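Local coordinates for Glyoxalase/Bleomycin resistance protein (PDB 1XQA) that binds a metal ion and is possibly a glyoxalase-like enzyme of the glyoxalase/bleomycin resistance/dioxygenase superfamily, its reaction unknown, at residues F62-P67 with G105-E110; L7-A12 with V56-T61; E72-I77 with Y97-E102; A36-R41 with L48-G53. All blocks are in the same frame, centred on the assembly; numbering follows the deposited sequence. Where two conformers were deposited one is given.

Contact 1: residues F62-P67 with G105-E110; sequences FHVGFP and GGFTIE. With MG (magnesium ion), chain C.
H63, just ahead of V64, and E110 bring two metal-site side chains together. H63 has CG between its backbone N and carbonyl carbon (chi1 52°), which carries the imidazole toward E110; its CD2 edge lies 3.4 Å from E110 OE1, and H63 NE2 binds the magnesium ion at 2.2 Å. E110 reaches out with an extended chain, its carboxylate turned 78° from the imidazole plane. E110 OE1 approaches the magnesium ion less closely, at 2.9 Å, while a metal-bound water gives E110 OE2 a weak hydrogen bond. G65, paired with E110, has no side chain to compete for this space.

V64 and I109 point to the opposite face of the sheet. There F66 CD2 meets I109 CG2 at 3.6 Å, the two chains passing at a slant, and V64 CG2 rests near the F107 ring; helix 14-25 covers F66 and I109. V64 N, E110 N and F66 N donate in turn to T108 O, V64 O and E110 O, the last pair at 2.9 Å, and a water bridges F62 O and T108 N. A histidine and a glutamate brought together by parallel strand pairing and facing a metal are consistent with the vicinal oxygen chelate (VOC) fold.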
loop_
_atom_site.group_PDB
_atom_site.type_symbol
_atom_site.label_atom_id
_atom_site.label_comp_id
_atom_site.label_asym_id
_atom_site.label_seq_id
_atom_site.Cartn_x
_atom_site.Cartn_y
_atom_site.Cartn_z
ATOM N N PHE A 62 14.812 13.542 15.028
ATOM C CA PHE A 62 15.075 12.358 14.201
ATOM C C PHE A 62 13.987 12.203 13.139
ATOM O O PHE A 62 12.802 12.355 13.434
ATOM C CB PHE A 62 15.186 11.069 15.035
ATOM C CG PHE A 62 15.246 9.808 14.192
ATOM C CD1 PHE A 62 16.444 9.401 13.614
ATOM C CD2 PHE A 62 14.092 9.047 13.959
ATOM C CE1 PHE A 62 16.507 8.254 12.821
ATOM C CE2 PHE A 62 14.134 7.887 13.157
ATOM C CZ PHE A 62 15.340 7.490 12.591
ATOM N N HIS A 63 14.381 11.917 11.900
ATOM C CA HIS A 63 13.399 11.547 10.876
ATOM C C HIS A 63 14.008 10.742 9.734
ATOM O O HIS A 63 15.230 10.736 9.538
ATOM C CB HIS A 63 12.596 12.760 10.344
ATOM C CG HIS A 63 13.436 13.917 9.889
ATOM N ND1 HIS A 63 13.739 14.978 10.712
ATOM C CD2 HIS A 63 13.996 14.201 8.689
ATOM C CE1 HIS A 63 14.463 15.860 10.046
ATOM N NE2 HIS A 63 14.633 15.413 8.815
ATOM N N VAL A 64 13.130 10.058 9.011
ATOM C CA VAL A 64 13.477 9.308 7.812
ATOM C C VAL A 64 12.865 9.997 6.601
ATOM O O VAL A 64 11.660 10.273 6.592
ATOM C CB VAL A 64 12.933 7.858 7.900
ATOM C CG1 VAL A 64 13.383 7.053 6.692
ATOM C CG2 VAL A 64 13.433 7.194 9.173
ATOM N N GLY A 65 13.675 10.250 5.575
ATOM C CA GLY A 65 13.219 11.051 4.442
ATOM C C GLY A 65 12.992 10.285 3.145
ATOM O O GLY A 65 13.823 9.459 2.745
ATOM N N PHE A 66 11.866 10.590 2.500
ATOM C CA PHE A 66 11.442 9.976 1.236
ATOM C C PHE A 66 11.318 11.045 0.160
ATOM O O PHE A 66 10.243 11.641 0.003
ATOM C CB PHE A 66 10.067 9.313 1.398
ATOM C CG PHE A 66 10.084 8.094 2.251
ATOM C CD1 PHE A 66 10.069 6.837 1.672
ATOM C CD2 PHE A 66 10.099 8.204 3.630
ATOM C CE1 PHE A 66 10.061 5.700 2.451
ATOM C CE2 PHE A 66 10.110 7.076 4.429
ATOM C CZ PHE A 66 10.085 5.811 3.824
ATOM N N PRO A 67 12.406 11.307 -0.587
ATOM C CA PRO A 67 12.374 12.340 -1.617
ATOM C C PRO A 67 11.433 11.993 -2.759
ATOM O O PRO A 67 11.246 10.820 -3.079
ATOM C CB PRO A 67 13.825 12.385 -2.126
ATOM C CG PRO A 67 14.389 11.076 -1.762
ATOM C CD PRO A 67 13.737 10.690 -0.480
ATOM N N GLY A 105 3.761 3.517 14.605
ATOM C CA GLY A 105 4.967 2.898 15.150
ATOM C C GLY A 105 5.884 3.861 15.890
ATOM O O GLY A 105 6.811 3.428 16.575
ATOM N N GLY A 106 5.642 5.166 15.763
ATOM C CA GLY A 106 6.303 6.142 16.640
ATOM C C GLY A 106 7.595 6.789 16.167
ATOM O O GLY A 106 8.510 7.013 16.974
ATOM N N PHE A 107 7.667 7.101 14.875
ATOM C CA PHE A 107 8.785 7.857 14.305
ATOM C C PHE A 107 8.261 8.845 13.270
ATOM O O PHE A 107 7.146 8.688 12.758
ATOM C CB PHE A 107 9.818 6.914 13.669
ATOM C CG PHE A 107 9.292 6.155 12.497
ATOM C CD1 PHE A 107 9.569 6.574 11.197
ATOM C CD2 PHE A 107 8.488 5.029 12.682
ATOM C CE1 PHE A 107 9.064 5.878 10.106
ATOM C CE2 PHE A 107 7.979 4.333 11.602
ATOM C CZ PHE A 107 8.270 4.763 10.298
ATOM N N THR A 108 9.068 9.854 12.961
ATOM C CA THR A 108 8.681 10.923 12.046
ATOM C C THR A 108 9.263 10.642 10.674
ATOM O O THR A 108 10.426 10.223 10.562
ATOM C CB THR A 108 9.203 12.267 12.568
ATOM O OG1 THR A 108 8.614 12.496 13.855
ATOM C CG2 THR A 108 8.859 13.427 11.615
ATOM N N ILE A 109 8.455 10.890 9.639
ATOM C CA ILE A 109 8.874 10.762 8.270
ATOM C C ILE A 109 8.876 12.147 7.623
ATOM O O ILE A 109 7.992 12.970 7.866
ATOM C CB ILE A 109 7.915 9.820 7.486
ATOM C CG1 ILE A 109 8.206 8.356 7.851
ATOM C CG2 ILE A 109 8.037 10.046 5.972
ATOM C CD1 ILE A 109 7.193 7.349 7.289
ATOM N N GLU A 110 9.893 12.400 6.823
ATOM C CA GLU A 110 9.957 13.613 6.016
ATOM C C GLU A 110 9.634 13.301 4.551
ATOM O O GLU A 110 10.107 12.307 3.993
ATOM C CB GLU A 110 11.378 14.169 6.126
ATOM C CG GLU A 110 11.683 15.339 5.241
ATOM C CD GLU A 110 13.182 15.547 5.091
ATOM O OE1 GLU A 110 13.937 14.576 5.299
ATOM O OE2 GLU A 110 13.599 16.667 4.750
HETATM MG MG MG C . 15.666 16.120 6.987
HETATM O O HOH W 1 11.195 10.372 14.982
HETATM O O HOH W 2 14.456 17.832 7.247
HETATM O O HOH W 3 17.555 17.082 8.232
#

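Contact 2: residues L7-A12 with V56-T61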
loop_
_atom_site.group_PDB
_atom_site.type_symbol
_atom_site.label_atom_id
_atom_site.label_comp_id
_atom_site.label_asym_id
_atom_site.label_seq_id
_atom_site.Cartn_x
_atom_site.Cartn_y
_atom_site.Cartn_z
ATOM N N LEU A 7 18.615 0.279 7.562
ATOM C CA LEU A 7 18.220 0.915 8.810
ATOM C C LEU A 7 17.377 -0.107 9.553
ATOM O O LEU A 7 16.440 -0.668 8.983
ATOM C CB LEU A 7 17.384 2.176 8.537
ATOM C CG LEU A 7 16.901 3.022 9.725
ATOM C CD1 LEU A 7 18.087 3.761 10.346
ATOM C CD2 LEU A 7 15.831 4.031 9.273
ATOM N N ASN A 8 17.738 -0.390 10.801
ATOM C CA ASN A 8 16.847 -1.137 11.681
ATOM C C ASN A 8 16.135 -0.122 12.556
ATOM O O ASN A 8 16.750 0.533 13.407
ATOM C CB ASN A 8 17.598 -2.152 12.535
ATOM C CG ASN A 8 16.663 -3.066 13.303
ATOM O OD1 ASN A 8 16.640 -3.060 14.541
ATOM N ND2 ASN A 8 15.875 -3.857 12.576
ATOM N N LEU A 9 14.848 0.040 12.284
ATOM C CA LEU A 9 14.028 1.034 12.938
ATOM C C LEU A 9 13.163 0.373 13.977
ATOM O O LEU A 9 12.256 -0.398 13.637
ATOM C CB LEU A 9 13.147 1.702 11.891
ATOM C CG LEU A 9 12.403 2.959 12.282
ATOM C CD1 LEU A 9 13.371 4.104 12.613
ATOM C CD2 LEU A 9 11.534 3.331 11.102
ATOM N N THR A 10 13.475 0.625 15.247
ATOM C CA THR A 10 12.675 0.112 16.349
ATOM C C THR A 10 11.330 0.843 16.341
ATOM O O THR A 10 11.282 2.081 16.217
ATOM C CB THR A 10 13.377 0.316 17.691
ATOM O OG1 THR A 10 14.764 -0.050 17.582
ATOM C CG2 THR A 10 12.716 -0.546 18.778
ATOM N N VAL A 11 10.241 0.073 16.434
ATOM C CA VAL A 11 8.895 0.640 16.466
ATOM C C VAL A 11 7.996 0.039 17.557
ATOM O O VAL A 11 8.236 -1.069 18.071
ATOM C CB VAL A 11 8.181 0.545 15.088
ATOM C CG1 VAL A 11 8.932 1.340 14.023
ATOM C CG2 VAL A 11 8.032 -0.918 14.670
ATOM N N ALA A 12 6.955 0.789 17.896
ATOM C CA ALA A 12 5.961 0.368 18.871
ATOM C C ALA A 12 5.060 -0.724 18.312
ATOM O O ALA A 12 4.538 -1.544 19.050
ATOM C CB ALA A 12 5.111 1.565 19.312
ATOM N N VAL A 56 9.326 2.867 23.020
ATOM C CA VAL A 56 10.063 3.402 21.903
ATOM C C VAL A 56 9.945 4.923 21.826
ATOM O O VAL A 56 8.843 5.468 21.729
ATOM C CB VAL A 56 9.566 2.773 20.590
ATOM C CG1 VAL A 56 10.165 3.499 19.400
ATOM C CG2 VAL A 56 9.919 1.281 20.565
ATOM N N GLN A 57 11.087 5.602 21.886
ATOM C CA GLN A 57 11.126 7.046 21.718
ATOM C C GLN A 57 12.353 7.480 20.919
ATOM O O GLN A 57 13.450 6.979 21.136
ATOM C CB GLN A 57 11.064 7.782 23.064
ATOM C CG GLN A 57 10.491 9.202 22.920
ATOM C CD GLN A 57 9.432 9.297 21.801
ATOM O OE1 GLN A 57 9.731 9.724 20.671
ATOM N NE2 GLN A 57 8.200 8.864 22.104
ATOM N N TYR A 58 12.147 8.383 19.962
ATOM C CA TYR A 58 13.257 8.930 19.178
ATOM C C TYR A 58 13.540 10.383 19.545
ATOM O O TYR A 58 12.643 11.083 20.013
ATOM C CB TYR A 58 12.957 8.806 17.681
ATOM C CG TYR A 58 13.083 7.396 17.192
ATOM C CD1 TYR A 58 14.324 6.900 16.770
ATOM C CD2 TYR A 58 11.975 6.542 17.175
ATOM C CE1 TYR A 58 14.442 5.600 16.327
ATOM C CE2 TYR A 58 12.086 5.239 16.732
ATOM C CZ TYR A 58 13.324 4.772 16.321
ATOM O OH TYR A 58 13.466 3.481 15.887
ATOM N N PRO A 59 14.793 10.846 19.345
ATOM C CA PRO A 59 15.047 12.265 19.538
ATOM C C PRO A 59 14.081 13.062 18.677
ATOM O O PRO A 59 13.677 12.601 17.606
ATOM C CB PRO A 59 16.497 12.453 19.056
ATOM C CG PRO A 59 17.128 11.123 19.179
ATOM C CD PRO A 59 16.011 10.103 18.961
ATOM N N LYS A 60 13.711 14.242 19.164
ATOM C CA LYS A 60 12.653 15.059 18.570
ATOM C C LYS A 60 12.909 15.394 17.104
ATOM O O LYS A 60 11.990 15.380 16.288
ATOM C CB LYS A 60 12.448 16.335 19.396
ATOM C CG LYS A 60 13.626 16.682 20.313
ATOM C CD LYS A 60 13.560 15.992 21.697
ATOM C CE LYS A 60 14.426 14.717 21.824
ATOM N NZ LYS A 60 15.918 14.926 21.689
ATOM N N THR A 61 14.167 15.634 16.758
ATOM C CA THR A 61 14.499 15.967 15.366
ATOM C C THR A 61 14.873 14.764 14.486
ATOM O O THR A 61 15.210 14.953 13.321
ATOM C CB THR A 61 15.601 17.030 15.288
ATOM O OG1 THR A 61 16.757 16.579 16.015
ATOM C CG2 THR A 61 15.109 18.326 15.884
#
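L9 meets the tip of Y58 with one methyl: L9 CD1 lies 3.3 Å from Y58 OH and 3.8 Å from Y58 CZ, approaching the ring obliquely. With CG anti to the backbone N (chi1 -168°), the leucine sends this branch toward the tyrosine although its CB does not face the loop.

T10 makes the polar contact. Its carbonyl oxygen accepts the Y58 hydroxyl, with Y58 OH 2.6 Å from T10 O; the donor lies in the carbonyl plane, on a lone pair, at a C=O...donor angle of 121°. T10 O in turn sits in the plane of the phenol ring, at its edge. The T10 side chain adds an apolar touch, CG2 against V56 CG2 at 3.8 Å, while V56 CG1 comes within 3.7 Å of T10 O. V11 turns its own side chain away, leaving its carbonyl carbon to be met by V56 CG2 at 3.8 Å. The same V56 methyl reaches as far as A12 N. Within the loop, Q57 OE1 accepts a hydrogen bond from Y58 N, the backbone of the very residue that bears the phenol.

Strand 6-11 is the outer strand of its sheet, hydrogen-bonded to strand 47-52. The V56-Y58 part of the loop meets its other flank, and the chain then leads away; here Y58 stacks on F62 and, together with L9 and V11, touches F107 of strand 107-112 in the second sheet.

Contact 3: residues E72-I77 with Y97-E102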
loop_
_atom_site.group_PDB
_atom_site.type_symbol
_atom_site.label_atom_id
_atom_site.label_comp_id
_atom_site.label_asym_id
_atom_site.label_seq_id
_atom_site.Cartn_x
_atom_site.Cartn_y
_atom_site.Cartn_z
ATOM N N GLU A 72 4.535 18.426 -7.093
ATOM C CA GLU A 72 3.170 17.909 -7.240
ATOM C C GLU A 72 2.997 16.578 -6.500
ATOM O O GLU A 72 1.953 16.327 -5.899
ATOM C CB GLU A 72 2.809 17.767 -8.724
ATOM C CG GLU A 72 1.456 17.112 -9.021
ATOM C CD GLU A 72 0.898 17.501 -10.396
ATOM O OE1 GLU A 72 1.331 18.541 -10.955
ATOM O OE2 GLU A 72 0.010 16.780 -10.918
ATOM N N GLN A 73 4.031 15.741 -6.534
ATOM C CA GLN A 73 4.001 14.453 -5.832
ATOM C C GLN A 73 4.033 14.612 -4.313
ATOM O O GLN A 73 3.385 13.844 -3.591
ATOM C CB GLN A 73 5.125 13.533 -6.324
ATOM C CG GLN A 73 4.902 13.044 -7.768
ATOM C CD GLN A 73 3.525 12.398 -7.974
ATOM O OE1 GLN A 73 2.729 12.859 -8.801
ATOM N NE2 GLN A 73 3.233 11.343 -7.204
ATOM N N VAL A 74 4.768 15.618 -3.839
ATOM C CA VAL A 74 4.770 15.967 -2.422
ATOM C C VAL A 74 3.361 16.367 -1.997
ATOM O O VAL A 74 2.866 15.892 -0.967
ATOM C CB VAL A 74 5.811 17.087 -2.070
ATOM C CG1 VAL A 74 5.740 17.468 -0.578
ATOM C CG2 VAL A 74 7.232 16.622 -2.439
ATOM N N ASP A 75 2.730 17.232 -2.790
ATOM C CA ASP A 75 1.370 17.699 -2.529
ATOM C C ASP A 75 0.379 16.535 -2.444
ATOM O O ASP A 75 -0.507 16.528 -1.581
ATOM C CB ASP A 75 0.913 18.683 -3.622
ATOM C CG ASP A 75 1.485 20.079 -3.445
ATOM O OD1 ASP A 75 1.990 20.390 -2.352
ATOM O OD2 ASP A 75 1.413 20.885 -4.413
ATOM N N LYS A 76 0.525 15.575 -3.362
ATOM C CA LYS A 76 -0.385 14.443 -3.444
ATOM C C LYS A 76 -0.325 13.592 -2.167
ATOM O O LYS A 76 -1.372 13.285 -1.599
ATOM C CB LYS A 76 -0.096 13.609 -4.695
ATOM C CG LYS A 76 -1.302 12.853 -5.220
ATOM C CD LYS A 76 -1.195 12.602 -6.734
ATOM C CE LYS A 76 -0.628 11.213 -7.010
ATOM N NZ LYS A 76 -0.581 10.843 -8.466
ATOM N N ILE A 77 0.882 13.232 -1.719
ATOM C CA ILE A 77 1.032 12.435 -0.487
ATOM C C ILE A 77 0.476 13.189 0.731
ATOM O O ILE A 77 -0.209 12.611 1.592
ATOM C CB ILE A 77 2.506 12.005 -0.228
ATOM C CG1 ILE A 77 3.040 11.136 -1.377
ATOM C CG2 ILE A 77 2.613 11.199 1.090
ATOM C CD1 ILE A 77 4.563 10.888 -1.299
ATOM N N TYR A 97 11.094 21.573 -0.727
ATOM C CA TYR A 97 9.665 21.665 -0.485
ATOM C C TYR A 97 9.311 20.419 0.341
ATOM O O TYR A 97 9.382 19.303 -0.168
ATOM C CB TYR A 97 8.945 21.711 -1.830
ATOM C CG TYR A 97 7.452 21.904 -1.810
ATOM C CD1 TYR A 97 6.885 23.091 -1.355
ATOM C CD2 TYR A 97 6.600 20.910 -2.294
ATOM C CE1 TYR A 97 5.512 23.281 -1.366
ATOM C CE2 TYR A 97 5.227 21.090 -2.316
ATOM C CZ TYR A 97 4.689 22.278 -1.846
ATOM O OH TYR A 97 3.333 22.476 -1.856
ATOM N N THR A 98 8.957 20.639 1.613
ATOM C CA THR A 98 8.997 19.596 2.657
ATOM C C THR A 98 7.797 19.615 3.606
ATOM O O THR A 98 7.316 20.677 3.998
ATOM C CB THR A 98 10.242 19.792 3.570
ATOM O OG1 THR A 98 11.396 20.073 2.770
ATOM C CG2 THR A 98 10.510 18.561 4.425
ATOM N N PHE A 99 7.340 18.433 4.012
ATOM C CA PHE A 99 6.503 18.345 5.197
ATOM C C PHE A 99 6.887 17.115 5.994
ATOM O O PHE A 99 7.625 16.248 5.508
ATOM C CB PHE A 99 5.015 18.329 4.852
ATOM C CG PHE A 99 4.533 17.041 4.223
ATOM C CD1 PHE A 99 4.023 16.015 5.013
ATOM C CD2 PHE A 99 4.561 16.878 2.841
ATOM C CE1 PHE A 99 3.564 14.839 4.445
ATOM C CE2 PHE A 99 4.097 15.699 2.256
ATOM C CZ PHE A 99 3.600 14.687 3.054
ATOM N N TYR A 100 6.384 17.057 7.217
ATOM C CA TYR A 100 6.649 15.934 8.088
ATOM C C TYR A 100 5.333 15.280 8.510
ATOM O O TYR A 100 4.284 15.935 8.550
ATOM C CB TYR A 100 7.442 16.370 9.316
ATOM C CG TYR A 100 8.741 17.048 8.964
ATOM C CD1 TYR A 100 9.912 16.319 8.844
ATOM C CD2 TYR A 100 8.779 18.418 8.685
ATOM C CE1 TYR A 100 11.107 16.934 8.498
ATOM C CE2 TYR A 100 9.964 19.048 8.325
ATOM C CZ TYR A 100 11.122 18.298 8.233
ATOM O OH TYR A 100 12.308 18.916 7.890
ATOM N N VAL A 101 5.413 14.004 8.865
ATOM C CA VAL A 101 4.270 13.284 9.394
ATOM C C VAL A 101 4.735 12.317 10.479
ATOM O O VAL A 101 5.754 11.646 10.324
ATOM C CB VAL A 101 3.477 12.550 8.275
ATOM C CG1 VAL A 101 4.349 11.531 7.533
ATOM C CG2 VAL A 101 2.167 11.898 8.831
ATOM N N GLU A 102 3.991 12.266 11.578
ATOM C CA GLU A 102 4.262 11.314 12.651
ATOM C C GLU A 102 3.651 10.003 12.241
ATOM O O GLU A 102 2.420 9.907 12.119
ATOM C CB GLU A 102 3.615 11.770 13.945
ATOM C CG GLU A 102 3.844 13.206 14.256
ATOM C CD GLU A 102 5.008 13.392 15.150
ATOM O OE1 GLU A 102 4.785 13.881 16.285
ATOM O OE2 GLU A 102 6.130 13.033 14.724
#
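V74 packs between Y97 and F99, a small example of the helix-on-sheet layering of the VOC fold: helix 71-83 lies against strand 97-103, and the two short segments run nearly in the same direction, 18° apart with axes 9.1 Å from each other. Followed outward, V74 splits its contacts between the two aromatic residues. Its CB meets Y97 CD2 at 3.9 Å. From there CG1, anti to the backbone N (chi1 178°), reaches F99 CD2 at 3.7 Å and lies in the plane of that ring, at its edge. The other methyl, CG2, continues outward toward the strand and comes near the carbonyl oxygen of Y97. The valine and phenylalanine side chains slide past one another in opposite directions.

F99 projects into the helix layer, its CE2 3.5 Å from V74 O. One turn further along the helix, I77 CG2 arrives at the ring edge, 4.1 Å from F99 CZ, and the two side chains cross at about a right angle. N78 and L81 of the same helix also touch F99. Toward the dimer partner, K76 forms a salt bridge with D84 of the second subunit.

At the start of the strand the contact turns polar. The D75 carboxylate stands 77° from the Y97 ring plane, and Y97 OH donates to D75 OD1 at 2.5 Å, using that oxygen's syn lone pair.

Contact 4: residues A36-R41 with L48-G53; sequences AFAVMR and LTLMKG
A38 and L50 form a hydrogen-bonded antiparallel pair, A38 N to L50 O at 3.0 Å and L50 N to A38 O at 2.9 Å; M40 and L48 repeat the pattern through both of their peptide groups. A further bond, K52 N to A36 O at 2.8 Å, extends the pairing to A36, just before strand 37-41. Between these lie the non-hydrogen-bonded pairs F37 with M51 and V39 with T49, where CA-H...O contacts add to the cohesion, as from F37 CA to L50 O at 3.3 Å.

The two segments are the arms of a beta hairpin, the central pair of a four-stranded mixed sheet in which strand 6-11 flanks 47-52 and strand 28-33 flanks 37-41. On the latter side A36 and F37 form a classic beta bulge, both facing a single residue of the neighbouring strand 28-33.

Apolar contacts differ on the two faces. On that of F37, the selenomethionine M51 extends and then bends at its last torsion (chi3 -56°), bringing CE to 3.5 Å from F37 CE1. T49 CG2 lies 3.7 Å from F37 CZ and also touches V39, whose side chain runs beside it in the same direction; T49 OG1 is hydrogen-bonded to N8. On the other face, L50 CD1 meets CG of the selenomethionine M40 at 3.8 Å and A38 CB at 4.4 Å, while the doubly bent M40 chain continues toward R18 and E22 of helix 14-25.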
loop_
_atom_site.group_PDB
_atom_site.type_symbol
_atom_site.label_atom_id
_atom_site.label_comp_id
_atom_site.label_asym_id
_atom_site.label_seq_id
_atom_site.Cartn_x
_atom_site.Cartn_y
_atom_site.Cartn_z
ATOM N N ALA A 36 6.899 -9.400 15.435
ATOM C CA ALA A 36 8.047 -8.757 16.052
ATOM C C ALA A 36 8.958 -8.051 15.055
ATOM O O ALA A 36 9.738 -7.174 15.436
ATOM C CB ALA A 36 8.840 -9.774 16.860
ATOM N N PHE A 37 8.855 -8.423 13.783
ATOM C CA PHE A 37 9.890 -8.058 12.823
ATOM C C PHE A 37 9.368 -8.131 11.388
ATOM O O PHE A 37 8.662 -9.078 11.037
ATOM C CB PHE A 37 11.053 -9.020 13.034
ATOM C CG PHE A 37 12.252 -8.736 12.211
ATOM C CD1 PHE A 37 13.113 -7.685 12.546
ATOM C CD2 PHE A 37 12.561 -9.544 11.126
ATOM C CE1 PHE A 37 14.262 -7.436 11.795
ATOM C CE2 PHE A 37 13.706 -9.296 10.363
ATOM C CZ PHE A 37 14.559 -8.245 10.700
ATOM N N ALA A 38 9.708 -7.130 10.572
ATOM C CA ALA A 38 9.341 -7.109 9.147
ATOM C C ALA A 38 10.486 -6.513 8.363
ATOM O O ALA A 38 11.079 -5.536 8.799
ATOM C CB ALA A 38 8.054 -6.288 8.896
ATOM N N VAL A 39 10.797 -7.099 7.215
ATOM C CA VAL A 39 11.844 -6.566 6.352
ATOM C C VAL A 39 11.175 -5.848 5.210
ATOM O O VAL A 39 10.447 -6.471 4.435
ATOM C CB VAL A 39 12.731 -7.685 5.797
ATOM C CG1 VAL A 39 13.859 -7.104 4.959
ATOM C CG2 VAL A 39 13.289 -8.501 6.934
HETATM N N MSE A 40 11.396 -4.538 5.135
HETATM C CA MSE A 40 10.836 -3.722 4.060
HETATM C C MSE A 40 11.944 -3.330 3.085
HETATM O O MSE A 40 13.098 -3.182 3.476
HETATM C CB MSE A 40 10.170 -2.453 4.604
HETATM C CG MSE A 40 9.304 -2.642 5.875
HETATM SE SE MSE A 40 7.771 -3.794 5.516
HETATM C CE MSE A 40 6.951 -2.787 4.012
ATOM N N ARG A 41 11.570 -3.155 1.818
ATOM C CA ARG A 41 12.498 -2.789 0.743
ATOM C C ARG A 41 11.908 -1.631 -0.030
ATOM O O ARG A 41 10.696 -1.581 -0.217
ATOM C CB ARG A 41 12.660 -3.936 -0.253
ATOM C CG ARG A 41 13.229 -5.221 0.300
ATOM C CD ARG A 41 13.416 -6.224 -0.826
ATOM N NE ARG A 41 14.304 -5.734 -1.880
ATOM C CZ ARG A 41 15.621 -5.915 -1.894
ATOM N NH1 ARG A 41 16.348 -5.443 -2.896
ATOM N NH2 ARG A 41 16.212 -6.565 -0.906
ATOM N N LEU A 48 14.918 -1.548 4.985
ATOM C CA LEU A 48 14.426 -0.980 6.236
ATOM C C LEU A 48 13.766 -2.068 7.048
ATOM O O LEU A 48 12.685 -2.537 6.684
ATOM C CB LEU A 48 13.406 0.130 5.938
ATOM C CG LEU A 48 12.651 0.699 7.153
ATOM C CD1 LEU A 48 13.592 1.484 8.016
ATOM C CD2 LEU A 48 11.482 1.577 6.699
ATOM N N THR A 49 14.408 -2.520 8.126
ATOM C CA THR A 49 13.766 -3.504 8.966
ATOM C C THR A 49 13.041 -2.827 10.125
ATOM O O THR A 49 13.534 -1.870 10.726
ATOM C CB THR A 49 14.764 -4.568 9.474
ATOM O OG1 THR A 49 15.907 -3.909 10.029
ATOM C CG2 THR A 49 15.248 -5.417 8.339
ATOM N N LEU A 50 11.836 -3.302 10.403
ATOM C CA LEU A 50 11.031 -2.758 11.479
ATOM C C LEU A 50 11.068 -3.776 12.582
ATOM O O LEU A 50 10.806 -4.945 12.336
ATOM C CB LEU A 50 9.593 -2.547 11.002
ATOM C CG LEU A 50 9.320 -1.671 9.776
ATOM C CD1 LEU A 50 7.886 -1.911 9.307
ATOM C CD2 LEU A 50 9.550 -0.181 10.082
HETATM N N MSE A 51 11.392 -3.349 13.800
HETATM C CA MSE A 51 11.572 -4.276 14.897
HETATM C C MSE A 51 10.784 -3.783 16.103
HETATM O O MSE A 51 10.953 -2.645 16.534
HETATM C CB MSE A 51 13.060 -4.425 15.231
HETATM C CG MSE A 51 13.337 -5.347 16.383
HETATM SE SE MSE A 51 15.242 -5.760 16.583
HETATM C CE MSE A 51 15.617 -6.467 14.841
ATOM N N LYS A 52 9.912 -4.633 16.634
ATOM C CA LYS A 52 9.140 -4.270 17.818
ATOM C C LYS A 52 10.086 -3.978 18.968
ATOM O O LYS A 52 11.052 -4.718 19.209
ATOM C CB LYS A 52 8.186 -5.395 18.246
ATOM C CG LYS A 52 7.031 -4.916 19.120
ATOM C CD LYS A 52 6.336 -6.098 19.787
ATOM C CE LYS A 52 5.041 -5.679 20.456
ATOM N NZ LYS A 52 4.504 -6.761 21.357
ATOM N N GLY A 53 9.798 -2.894 19.673
ATOM C CA GLY A 53 10.527 -2.562 20.888
ATOM C C GLY A 53 9.587 -2.082 21.967
ATOM O O GLY A 53 8.417 -1.779 21.706
#

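Overall arrangement
The four contacts trace two four-stranded sheets with the same 1-4-3-2 strand order, as in the VOC fold. Contact 4 is nested along the chain within the loop closed by contact 2, and both reach the first sheet, their centres about 12 Å apart. Contact 3 is likewise nested within contact 1 and shares the second sheet, where strands 97-103 and 107-112 are neighbours. Contacts 1 and 2, about 9 Å between centres, touch through G105 O and A12 N and so join the two halves. Contacts 3 and 4 lie farthest apart, about 24 Å between centres and on opposite sides of the chain's centre; contact 1, with the metal site, is centred about 5 Å from it.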